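Endo-beta-1,4-mannanase (PDB 4CD6) hydrolyses beta-1,4-mannosidic linkages within mannan chains, as an endo-acting enzyme of glycoside hydrolase family 113. Local coordinates at residues I198-Y203 and L227-V232; W281-K286 and C300-P305; E56-P61 and V96-G101. All coordinates share one frame; numbering follows the deposited sequence.

Contact 1: I198-Y203 and L227-V232; sequences ISSSAY and LFFMEV. With IFM (5-hydroxymethyl-3,4-dihydroxypiperidine), chain B.
The methyl of A202 is the clearest bump here: it sits over one face of the F229 ring, displaced toward the rim, with A202 CB 3.4 Å from F229 CD1. A202 follows strand 197-201 of a TIM barrel, and F229 lies on the neighbouring parallel strand 227-232; helix 209-223 links the strands as a beta-alpha-beta unit. On the same side, facing that helix, I198 CG2 rests on L227 CD1 at 3.8 Å. The other side looks into the barrel. There S199 CB lies over a face of the F228 ring and also presses M230 CG (3.5 Å), a tight fit, while S199 OG bonds to T178. A beta bulge between S200 and S201 shifts the register by one residue: S200 O accepts an almost straight bond from E231 N (3.2 Å, 175°) and a weak one from M230 N. This brings E231 beside S201 on the inner side. With CG beside its backbone N (chi1 -57°) and the chain extended beyond, E231 carries its carboxylate, salt-bridged to K93, to the bound piperidine. The end of the seventh strand is where clan GH-A enzymes carry their nucleophile, and the position of E231 is consistent with that role. E231 OE1 takes two bonds, 2.7 Å from IFM N and 2.6 Å from Y203 OH, the latter on its anti lone pair at the tyrosine ring edge, ring and carboxylate 85° apart.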
loop_
_atom_site.group_PDB
_atom_site.type_symbol
_atom_site.label_atom_id
_atom_site.label_comp_id
_atom_site.label_asym_id
_atom_site.label_seq_id
_atom_site.Cartn_x
_atom_site.Cartn_y
_atom_site.Cartn_z
ATOM N N ILE A 198 -0.423 12.747 0.448
ATOM C CA ILE A 198 0.816 12.279 -0.158
ATOM C C ILE A 198 1.140 10.979 0.583
ATOM O O ILE A 198 1.036 10.916 1.808
ATOM C CB ILE A 198 1.965 13.290 0.046
ATOM C CG1 ILE A 198 1.694 14.607 -0.690
ATOM C CG2 ILE A 198 3.281 12.704 -0.415
ATOM C CD1 ILE A 198 2.677 15.709 -0.382
ATOM N N SER A 199 1.520 9.929 -0.129
ATOM C CA SER A 199 1.963 8.726 0.571
ATOM C C SER A 199 3.099 8.035 -0.148
ATOM O O SER A 199 3.311 8.226 -1.358
ATOM C CB SER A 199 0.842 7.733 0.851
ATOM O OG SER A 199 0.389 7.138 -0.342
ATOM N N SER A 200 3.841 7.244 0.634
ATOM C CA SER A 200 5.000 6.570 0.079
ATOM C C SER A 200 5.207 5.174 0.650
ATOM O O SER A 200 4.611 4.803 1.669
ATOM C CB SER A 200 6.245 7.415 0.226
ATOM O OG SER A 200 6.688 7.430 1.567
ATOM N N SER A 201 6.012 4.394 -0.090
ATOM C CA SER A 201 6.451 3.050 0.311
ATOM C C SER A 201 7.790 3.250 0.992
ATOM O O SER A 201 8.877 3.236 0.358
ATOM C CB SER A 201 6.555 2.124 -0.903
ATOM O OG SER A 201 5.284 1.707 -1.358
ATOM N N ALA A 202 7.694 3.513 2.275
ATOM C CA ALA A 202 8.812 4.080 3.044
ATOM C C ALA A 202 9.743 3.007 3.571
ATOM O O ALA A 202 9.986 2.884 4.785
ATOM C CB ALA A 202 8.275 4.943 4.169
ATOM N N TYR A 203 10.285 2.243 2.637
ATOM C CA TYR A 203 11.185 1.116 2.967
ATOM C C TYR A 203 12.598 1.676 3.104
ATOM O O TYR A 203 13.483 1.376 2.314
ATOM C CB TYR A 203 11.104 0.040 1.881
ATOM C CG TYR A 203 9.762 -0.656 1.822
ATOM C CD1 TYR A 203 9.413 -1.624 2.771
ATOM C CD2 TYR A 203 8.856 -0.387 0.801
ATOM C CE1 TYR A 203 8.198 -2.274 2.731
ATOM C CE2 TYR A 203 7.627 -1.030 0.760
ATOM C CZ TYR A 203 7.310 -1.970 1.713
ATOM O OH TYR A 203 6.106 -2.606 1.672
ATOM N N LEU A 227 1.214 13.939 4.819
ATOM C CA LEU A 227 2.003 12.824 4.304
ATOM C C LEU A 227 1.911 11.630 5.215
ATOM O O LEU A 227 2.090 11.762 6.427
ATOM C CB LEU A 227 3.463 13.243 4.132
ATOM C CG LEU A 227 4.410 12.262 3.438
ATOM C CD1 LEU A 227 5.525 12.973 2.675
ATOM C CD2 LEU A 227 4.998 11.232 4.381
ATOM N N PHE A 228 1.697 10.438 4.625
ATOM C CA PHE A 228 1.763 9.210 5.408
ATOM C C PHE A 228 2.460 8.109 4.630
ATOM O O PHE A 228 2.828 8.281 3.474
ATOM C CB PHE A 228 0.414 8.776 5.969
ATOM C CG PHE A 228 -0.510 8.127 4.984
ATOM C CD1 PHE A 228 -1.225 8.871 4.087
ATOM C CD2 PHE A 228 -0.707 6.762 5.014
ATOM C CE1 PHE A 228 -2.101 8.256 3.188
ATOM C CE2 PHE A 228 -1.580 6.147 4.135
ATOM C CZ PHE A 228 -2.287 6.890 3.231
ATOM N N PHE A 229 2.648 6.977 5.283
ATOM C CA PHE A 229 3.312 5.841 4.625
ATOM C C PHE A 229 2.250 4.824 4.231
ATOM O O PHE A 229 1.617 4.240 5.101
ATOM C CB PHE A 229 4.330 5.232 5.560
ATOM C CG PHE A 229 5.413 6.197 6.022
ATOM C CD1 PHE A 229 5.892 7.209 5.200
ATOM C CD2 PHE A 229 5.997 6.026 7.279
ATOM C CE1 PHE A 229 6.906 8.075 5.631
ATOM C CE2 PHE A 229 7.003 6.861 7.699
ATOM C CZ PHE A 229 7.466 7.878 6.871
ATOM N N MET A 230 2.017 4.673 2.911
ATOM C CA MET A 230 1.029 3.710 2.443
ATOM C C MET A 230 1.594 2.298 2.460
ATOM O O MET A 230 0.826 1.353 2.497
ATOM C CB MET A 230 0.507 4.028 1.040
ATOM C CG MET A 230 -0.878 4.689 0.975
ATOM S SD MET A 230 -2.212 3.707 1.706
ATOM C CE MET A 230 -1.916 2.135 0.977
ATOM N N GLU A 231 2.909 2.164 2.452
ATOM C CA GLU A 231 3.539 0.882 2.809
ATOM C C GLU A 231 4.731 1.180 3.679
ATOM O O GLU A 231 5.534 2.054 3.381
ATOM C CB GLU A 231 4.062 0.094 1.597
ATOM C CG GLU A 231 3.051 -0.226 0.541
ATOM C CD GLU A 231 3.587 -1.175 -0.522
ATOM O OE1 GLU A 231 4.644 -1.822 -0.321
ATOM O OE2 GLU A 231 2.924 -1.285 -1.569
ATOM N N VAL A 232 4.880 0.394 4.727
ATOM C CA VAL A 232 6.124 0.374 5.465
ATOM C C VAL A 232 6.199 -0.951 6.205
ATOM O O VAL A 232 5.193 -1.447 6.717
ATOM C CB VAL A 232 6.243 1.616 6.385
ATOM C CG1 VAL A 232 5.188 1.611 7.472
ATOM C CG2 VAL A 232 7.665 1.756 6.905
HETATM O O4 IFM B . 5.475 -6.779 -1.797
HETATM C C4 IFM B . 6.073 -5.579 -2.326
HETATM C C3 IFM B . 5.008 -4.838 -3.122
HETATM O O3 IFM B . 4.738 -5.595 -4.310
HETATM C C2 IFM B . 5.371 -3.383 -3.466
HETATM N N IFM B . 6.135 -2.734 -2.396
HETATM C C1 IFM B . 7.205 -3.459 -1.696
HETATM C C5 IFM B . 6.614 -4.752 -1.158
HETATM C C6 IFM B . 7.576 -5.512 -0.244
HETATM O O6 IFM B . 8.740 -6.014 -0.916
#

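Contact 2: W281-K286 and C300-P305; sequences WEWPWK and CIYGKP. With BMA (beta-D-mannopyranose), chain C; IFM (5-hydroxymethyl-3,4-dihydroxypiperidine), chain B.
E282, whose carbonyl O meets C300 CA at 3.3 Å, follows a cis peptide bond from W281, a non-proline cis link such as many clan GH-A TIM barrels have at the end of the eighth strand. The two side chains on either side of this link serve the substrate cleft. The W281 indole has IFM C5 over one face, toward the rim, and E282 CB covers the opposite face; E282 OE2 accepts a bond from BMA O2 at 2.6 Å. Behind the strand end, W283 offers a face to the loop 300-305. C300 SG lies over the six-membered ring, 4.4 Å from its centroid and offset toward the rim, because SG stands anti to the C300 backbone N (chi1 -167°); the same sulfur touches P284 CD at 3.7 Å. Y302 meets the far corner of the indole obliquely, with Y302 CD1 3.6 Å from W283 CH2 and the planes 60° apart. No direct hydrogen bond crosses the contact, but a water accepts from I301 N and donates to E282 O. The sulfur is also fixed from its own loop, Y302 N pointing at C300 SG across 3.5 Å with an N-H...S angle of 162°.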
loop_
_atom_site.group_PDB
_atom_site.type_symbol
_atom_site.label_atom_id
_atom_site.label_comp_id
_atom_site.label_asym_id
_atom_site.label_seq_id
_atom_site.Cartn_x
_atom_site.Cartn_y
_atom_site.Cartn_z
ATOM N N TRP A 281 2.947 -3.014 6.067
ATOM C CA TRP A 281 3.035 -4.060 5.035
ATOM C C TRP A 281 3.601 -5.258 5.760
ATOM O O TRP A 281 4.696 -5.149 6.282
ATOM C CB TRP A 281 3.989 -3.655 3.916
ATOM C CG TRP A 281 3.912 -4.550 2.727
ATOM C CD1 TRP A 281 4.696 -5.658 2.480
ATOM C CD2 TRP A 281 2.997 -4.464 1.633
ATOM N NE1 TRP A 281 4.320 -6.242 1.308
ATOM C CE2 TRP A 281 3.284 -5.527 0.766
ATOM C CE3 TRP A 281 1.964 -3.581 1.300
ATOM C CZ2 TRP A 281 2.564 -5.740 -0.402
ATOM C CZ3 TRP A 281 1.261 -3.782 0.136
ATOM C CH2 TRP A 281 1.564 -4.853 -0.709
ATOM N N GLU A 282 2.901 -6.385 5.871
ATOM C CA GLU A 282 1.577 -6.683 5.357
ATOM C C GLU A 282 1.012 -7.823 6.190
ATOM O O GLU A 282 1.708 -8.381 7.056
ATOM C CB GLU A 282 1.634 -7.098 3.868
ATOM C CG GLU A 282 2.467 -8.375 3.648
ATOM C CD GLU A 282 2.456 -8.901 2.235
ATOM O OE1 GLU A 282 1.412 -8.828 1.572
ATOM O OE2 GLU A 282 3.493 -9.451 1.818
ATOM N N TRP A 283 -0.219 -8.204 5.877
ATOM C CA TRP A 283 -0.952 -9.262 6.597
ATOM C C TRP A 283 -1.533 -10.229 5.578
ATOM O O TRP A 283 -2.212 -9.816 4.671
ATOM C CB TRP A 283 -2.077 -8.613 7.395
ATOM C CG TRP A 283 -2.682 -9.435 8.527
ATOM C CD1 TRP A 283 -3.696 -10.331 8.433
ATOM C CD2 TRP A 283 -2.343 -9.355 9.916
ATOM N NE1 TRP A 283 -4.003 -10.844 9.679
ATOM C CE2 TRP A 283 -3.171 -10.268 10.605
ATOM C CE3 TRP A 283 -1.392 -8.624 10.642
ATOM C CZ2 TRP A 283 -3.106 -10.436 11.983
ATOM C CZ3 TRP A 283 -1.319 -8.814 12.020
ATOM C CH2 TRP A 283 -2.182 -9.701 12.675
ATOM N N PRO A 284 -1.256 -11.544 5.704
ATOM C CA PRO A 284 -1.722 -12.494 4.692
ATOM C C PRO A 284 -3.190 -12.878 4.811
ATOM O O PRO A 284 -3.709 -12.901 5.912
ATOM C CB PRO A 284 -0.868 -13.726 4.981
ATOM C CG PRO A 284 -0.652 -13.674 6.466
ATOM C CD PRO A 284 -0.609 -12.202 6.836
ATOM N N TRP A 285 -3.847 -13.216 3.699
ATOM C CA TRP A 285 -5.219 -13.747 3.787
ATOM C C TRP A 285 -5.240 -15.104 4.517
ATOM O O TRP A 285 -6.241 -15.449 5.153
ATOM C CB TRP A 285 -5.906 -13.849 2.414
ATOM C CG TRP A 285 -5.330 -14.867 1.495
ATOM C CD1 TRP A 285 -4.479 -14.645 0.467
ATOM C CD2 TRP A 285 -5.591 -16.286 1.514
ATOM N NE1 TRP A 285 -4.168 -15.842 -0.155
ATOM C CE2 TRP A 285 -4.853 -16.856 0.463
ATOM C CE3 TRP A 285 -6.398 -17.116 2.307
ATOM C CZ2 TRP A 285 -4.860 -18.241 0.193
ATOM C CZ3 TRP A 285 -6.403 -18.499 2.034
ATOM C CH2 TRP A 285 -5.645 -19.030 0.987
ATOM N N LYS A 286 -4.140 -15.856 4.439
ATOM C CA LYS A 286 -4.008 -17.151 5.138
ATOM C C LYS A 286 -3.001 -16.970 6.257
ATOM O O LYS A 286 -1.804 -17.033 6.022
ATOM C CB LYS A 286 -3.535 -18.242 4.166
ATOM N N CYS A 300 4.846 -10.157 7.795
ATOM C CA CYS A 300 3.838 -10.165 8.850
ATOM C C CYS A 300 4.479 -10.026 10.244
ATOM O O CYS A 300 5.511 -10.632 10.534
ATOM C CB CYS A 300 2.937 -11.405 8.768
ATOM S SG CYS A 300 1.475 -11.278 9.798
ATOM N N ILE A 301 3.884 -9.183 11.087
ATOM C CA ILE A 301 4.385 -9.001 12.440
ATOM C C ILE A 301 3.720 -9.941 13.452
ATOM O O ILE A 301 4.155 -10.001 14.598
ATOM C CB ILE A 301 4.241 -7.548 12.940
ATOM C CG1 ILE A 301 2.773 -7.105 13.025
ATOM C CG2 ILE A 301 5.058 -6.606 12.062
ATOM C CD1 ILE A 301 2.641 -5.697 13.566
ATOM N N TYR A 302 2.672 -10.659 13.038
ATOM C CA TYR A 302 1.833 -11.463 13.959
ATOM C C TYR A 302 2.647 -12.523 14.679
ATOM O O TYR A 302 3.342 -13.305 14.035
ATOM C CB TYR A 302 0.729 -12.161 13.158
ATOM C CG TYR A 302 -0.311 -12.957 13.951
ATOM C CD1 TYR A 302 -1.135 -12.331 14.891
ATOM C CD2 TYR A 302 -0.496 -14.327 13.714
ATOM C CE1 TYR A 302 -2.102 -13.039 15.579
ATOM C CE2 TYR A 302 -1.459 -15.058 14.407
ATOM C CZ TYR A 302 -2.264 -14.411 15.330
ATOM O OH TYR A 302 -3.217 -15.123 16.012
ATOM N N GLY A 303 2.562 -12.545 16.011
ATOM C CA GLY A 303 3.246 -13.571 16.819
ATOM C C GLY A 303 4.708 -13.260 17.051
ATOM O O GLY A 303 5.387 -14.012 17.727
ATOM N N LYS A 304 5.185 -12.135 16.513
ATOM C CA LYS A 304 6.587 -11.768 16.611
ATOM C C LYS A 304 6.807 -10.596 17.545
ATOM O O LYS A 304 5.867 -9.870 17.888
ATOM C CB LYS A 304 7.136 -11.404 15.236
ATOM C CG LYS A 304 6.893 -12.476 14.218
ATOM C CD LYS A 304 7.561 -12.196 12.892
ATOM C CE LYS A 304 7.054 -13.194 11.865
ATOM N NZ LYS A 304 7.256 -12.835 10.434
ATOM N N PRO A 305 8.070 -10.376 17.929
ATOM C CA PRO A 305 8.376 -9.243 18.798
ATOM C C PRO A 305 7.948 -7.900 18.211
ATOM O O PRO A 305 7.604 -7.006 18.970
ATOM C CB PRO A 305 9.908 -9.293 18.940
ATOM C CG PRO A 305 10.307 -10.673 18.570
ATOM C CD PRO A 305 9.250 -11.224 17.667
HETATM C C1 BMA C . 5.800 -8.126 -2.123
HETATM C C2 BMA C . 5.392 -9.186 -1.114
HETATM C C3 BMA C . 5.554 -10.531 -1.816
HETATM C C4 BMA C . 4.747 -10.538 -3.108
HETATM C C5 BMA C . 5.030 -9.322 -4.007
HETATM C C6 BMA C . 4.124 -9.352 -5.247
HETATM O O2 BMA C . 4.032 -8.996 -0.660
HETATM O O3 BMA C . 5.105 -11.606 -0.994
HETATM O O4 BMA C . 5.074 -11.719 -3.834
HETATM O O5 BMA C . 4.885 -8.118 -3.229
HETATM O O6 BMA C . 4.302 -8.195 -6.082
HETATM O O4 IFM B . 5.475 -6.779 -1.797
HETATM C C4 IFM B . 6.073 -5.579 -2.326
HETATM C C3 IFM B . 5.008 -4.838 -3.122
HETATM O O3 IFM B . 4.738 -5.595 -4.310
HETATM C C2 IFM B . 5.371 -3.383 -3.466
HETATM N N IFM B . 6.135 -2.734 -2.396
HETATM C C1 IFM B . 7.205 -3.459 -1.696
HETATM C C5 IFM B . 6.614 -4.752 -1.158
HETATM C C6 IFM B . 7.576 -5.512 -0.244
HETATM O O6 IFM B . 8.740 -6.014 -0.916
HETATM O O HOH W 1 2.759 -6.972 9.505
#

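Contact 3: E56-P61 and V96-G101; sequences EHPGDP and VNCRDG. With BMA (beta-D-mannopyranose), chain C.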
loop_
_atom_site.group_PDB
_atom_site.type_symbol
_atom_site.label_atom_id
_atom_site.label_comp_id
_atom_site.label_asym_id
_atom_site.label_seq_id
_atom_site.Cartn_x
_atom_site.Cartn_y
_atom_site.Cartn_z
ATOM N N GLU A 56 1.169 -9.055 -18.974
ATOM C CA GLU A 56 1.954 -10.155 -19.469
ATOM C C GLU A 56 3.418 -9.829 -19.274
ATOM O O GLU A 56 4.150 -10.635 -18.703
ATOM C CB GLU A 56 1.678 -10.407 -20.951
ATOM C CG GLU A 56 0.210 -10.607 -21.329
ATOM C CD GLU A 56 -0.397 -11.882 -20.781
ATOM O OE1 GLU A 56 0.387 -12.758 -20.360
ATOM O OE2 GLU A 56 -1.657 -12.003 -20.773
ATOM N N HIS A 57 3.823 -8.633 -19.722
ATOM C CA HIS A 57 5.221 -8.170 -19.650
ATOM C C HIS A 57 5.252 -6.651 -19.364
ATOM O O HIS A 57 4.233 -5.987 -19.546
ATOM C CB HIS A 57 5.976 -8.509 -20.958
ATOM C CG HIS A 57 6.243 -9.982 -21.155
ATOM N ND1 HIS A 57 7.248 -10.654 -20.491
ATOM C CD2 HIS A 57 5.644 -10.900 -21.950
ATOM C CE1 HIS A 57 7.252 -11.921 -20.859
ATOM N NE2 HIS A 57 6.285 -12.102 -21.744
ATOM N N PRO A 58 6.419 -6.097 -18.914
ATOM C CA PRO A 58 6.493 -4.663 -18.609
ATOM C C PRO A 58 6.300 -3.737 -19.806
ATOM O O PRO A 58 6.093 -2.532 -19.609
ATOM C CB PRO A 58 7.906 -4.482 -18.018
ATOM C CG PRO A 58 8.682 -5.655 -18.470
ATOM C CD PRO A 58 7.679 -6.777 -18.561
ATOM N N GLY A 59 6.385 -4.283 -21.026
ATOM C CA GLY A 59 6.160 -3.499 -22.245
ATOM C C GLY A 59 4.874 -3.828 -22.974
ATOM O O GLY A 59 4.673 -3.370 -24.096
ATOM N N ASP A 60 3.990 -4.589 -22.330
ATOM C CA ASP A 60 2.680 -4.915 -22.895
ATOM C C ASP A 60 1.643 -4.022 -22.203
ATOM O O ASP A 60 1.533 -4.030 -20.974
ATOM C CB ASP A 60 2.395 -6.400 -22.668
ATOM C CG ASP A 60 1.212 -6.922 -23.480
ATOM O OD1 ASP A 60 0.189 -6.207 -23.675
ATOM O OD2 ASP A 60 1.315 -8.099 -23.901
ATOM N N PRO A 61 0.895 -3.227 -22.982
ATOM C CA PRO A 61 -0.099 -2.312 -22.410
ATOM C C PRO A 61 -1.429 -2.930 -21.961
ATOM O O PRO A 61 -2.323 -2.182 -21.548
ATOM C CB PRO A 61 -0.383 -1.361 -23.562
ATOM C CG PRO A 61 -0.210 -2.205 -24.777
ATOM C CD PRO A 61 0.911 -3.155 -24.459
ATOM N N VAL A 96 -0.900 -3.069 -10.224
ATOM C CA VAL A 96 -0.529 -3.981 -11.326
ATOM C C VAL A 96 0.811 -4.669 -11.064
ATOM O O VAL A 96 1.778 -4.040 -10.625
ATOM C CB VAL A 96 -0.424 -3.283 -12.709
ATOM C CG1 VAL A 96 -1.745 -2.702 -13.123
ATOM C CG2 VAL A 96 0.634 -2.182 -12.736
ATOM N N ASN A 97 0.843 -5.965 -11.357
ATOM C CA ASN A 97 2.062 -6.739 -11.377
ATOM C C ASN A 97 2.292 -7.294 -12.780
ATOM O O ASN A 97 1.390 -7.287 -13.633
ATOM C CB ASN A 97 1.985 -7.898 -10.391
ATOM C CG ASN A 97 2.293 -7.485 -8.964
ATOM O OD1 ASN A 97 2.856 -6.424 -8.704
ATOM N ND2 ASN A 97 1.931 -8.345 -8.036
ATOM N N CYS A 98 3.504 -7.784 -12.991
ATOM C CA CYS A 98 3.913 -8.384 -14.248
ATOM C C CYS A 98 4.108 -9.878 -14.033
ATOM O O CYS A 98 4.738 -10.283 -13.054
ATOM C CB CYS A 98 5.245 -7.791 -14.690
ATOM S SG CYS A 98 5.169 -6.096 -15.305
ATOM N N ARG A 99 3.605 -10.694 -14.958
ATOM C CA ARG A 99 3.693 -12.152 -14.803
ATOM C C ARG A 99 5.124 -12.685 -14.768
ATOM O O ARG A 99 5.390 -13.684 -14.099
ATOM C CB ARG A 99 2.897 -12.862 -15.892
ATOM C CG ARG A 99 1.394 -12.728 -15.706
ATOM C CD ARG A 99 0.673 -13.257 -16.929
ATOM N NE ARG A 99 -0.741 -12.882 -17.000
ATOM C CZ ARG A 99 -1.747 -13.576 -16.466
ATOM N NH1 ARG A 99 -1.522 -14.702 -15.772
ATOM N NH2 ARG A 99 -2.995 -13.141 -16.629
ATOM N N ASP A 100 6.046 -12.011 -15.462
ATOM C CA ASP A 100 7.468 -12.403 -15.424
ATOM C C ASP A 100 8.216 -11.932 -14.173
ATOM O O ASP A 100 9.415 -12.178 -14.051
ATOM C CB ASP A 100 8.216 -11.952 -16.692
ATOM C CG ASP A 100 8.345 -10.444 -16.815
ATOM O OD1 ASP A 100 8.071 -9.705 -15.850
ATOM O OD2 ASP A 100 8.702 -9.993 -17.923
ATOM N N GLY A 101 7.521 -11.252 -13.263
ATOM C CA GLY A 101 8.119 -10.798 -12.007
ATOM C C GLY A 101 8.849 -9.462 -12.068
ATOM O O GLY A 101 9.542 -9.102 -11.124
HETATM C C1 BMA C . 5.800 -8.126 -2.123
HETATM C C2 BMA C . 5.392 -9.186 -1.114
HETATM C C3 BMA C . 5.554 -10.531 -1.816
HETATM C C4 BMA C . 4.747 -10.538 -3.108
HETATM C C5 BMA C . 5.030 -9.322 -4.007
HETATM C C6 BMA C . 4.124 -9.352 -5.247
HETATM O O2 BMA C . 4.032 -8.996 -0.660
HETATM O O3 BMA C . 5.105 -11.606 -0.994
HETATM O O4 BMA C . 5.074 -11.719 -3.834
HETATM O O5 BMA C . 4.885 -8.118 -3.229
HETATM O O6 BMA C . 4.302 -8.195 -6.082
HETATM O O HOH W 2 -1.810 -10.486 -18.216
#
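D100 OD2 accepts a hydrogen bond from H57 ND1 at 3.0 Å, with an N-H...O angle of 154°. The oxygen lies at the imidazole edge, yet the donor approaches it from 45° above the carboxylate plane. This His-carboxylate bond ties together two loops at the C-terminal end of the TIM barrel, 56-61 after the second strand and the type I turn 98-101 closing the third. D100 CG stands between its backbone N and carbonyl carbon (chi1 67°), which lets OD2 also touch P58 CD at 3.4 Å while OD1 is held by T102. Further out, E56 and R99 run side by side with their flat ends nearly parallel. E56 OE1 and R99 NE are 3.5 Å apart, a salt bridge of charge alone, since the oxygen lies well out of the guanidinium plane. The NE hydrogen is instead given to a water 2.9 Å from R99 NE, which weakly bonds E56 OE2. Deeper in, C98 SG packs on the P58 ring, 3.8 Å from P58 CA. From the strand, N97 turns to the substrate cleft, its OD1 bonded to R104, which also binds the piperidine. An alanine here would take away the amide, and is likely to cost R104 NH2 one of its acceptors and the mannose hydroxymethyl this donor, although V96 O would still hold R104 NE. That donation is weak: N97 ND2 stands 3.1 Å from BMA O6.

How the contacts relate
Along the chain contact 3 closes first, then contact 1, then contact 2. All reach the same closed parallel sheet, contact 3 at the third strand and contacts 1 and 2 from the sixth to the eighth. Contacts 1 and 2 have centres about 18 Å apart and join through neighbouring strands 227-232 and 275-283, where V232 O probably accepts a hydrogen bond from W281 N and the Y203 hydroxyl packs on W281. Contact 3 lies apart, its centre about 24 Å from that of contact 1 and 27 Å from that of contact 2. The bound ligand bridges this gap, mannose C1 being joined to piperidine O4: contacts 1 and 2 share the piperidine, contacts 2 and 3 the mannose.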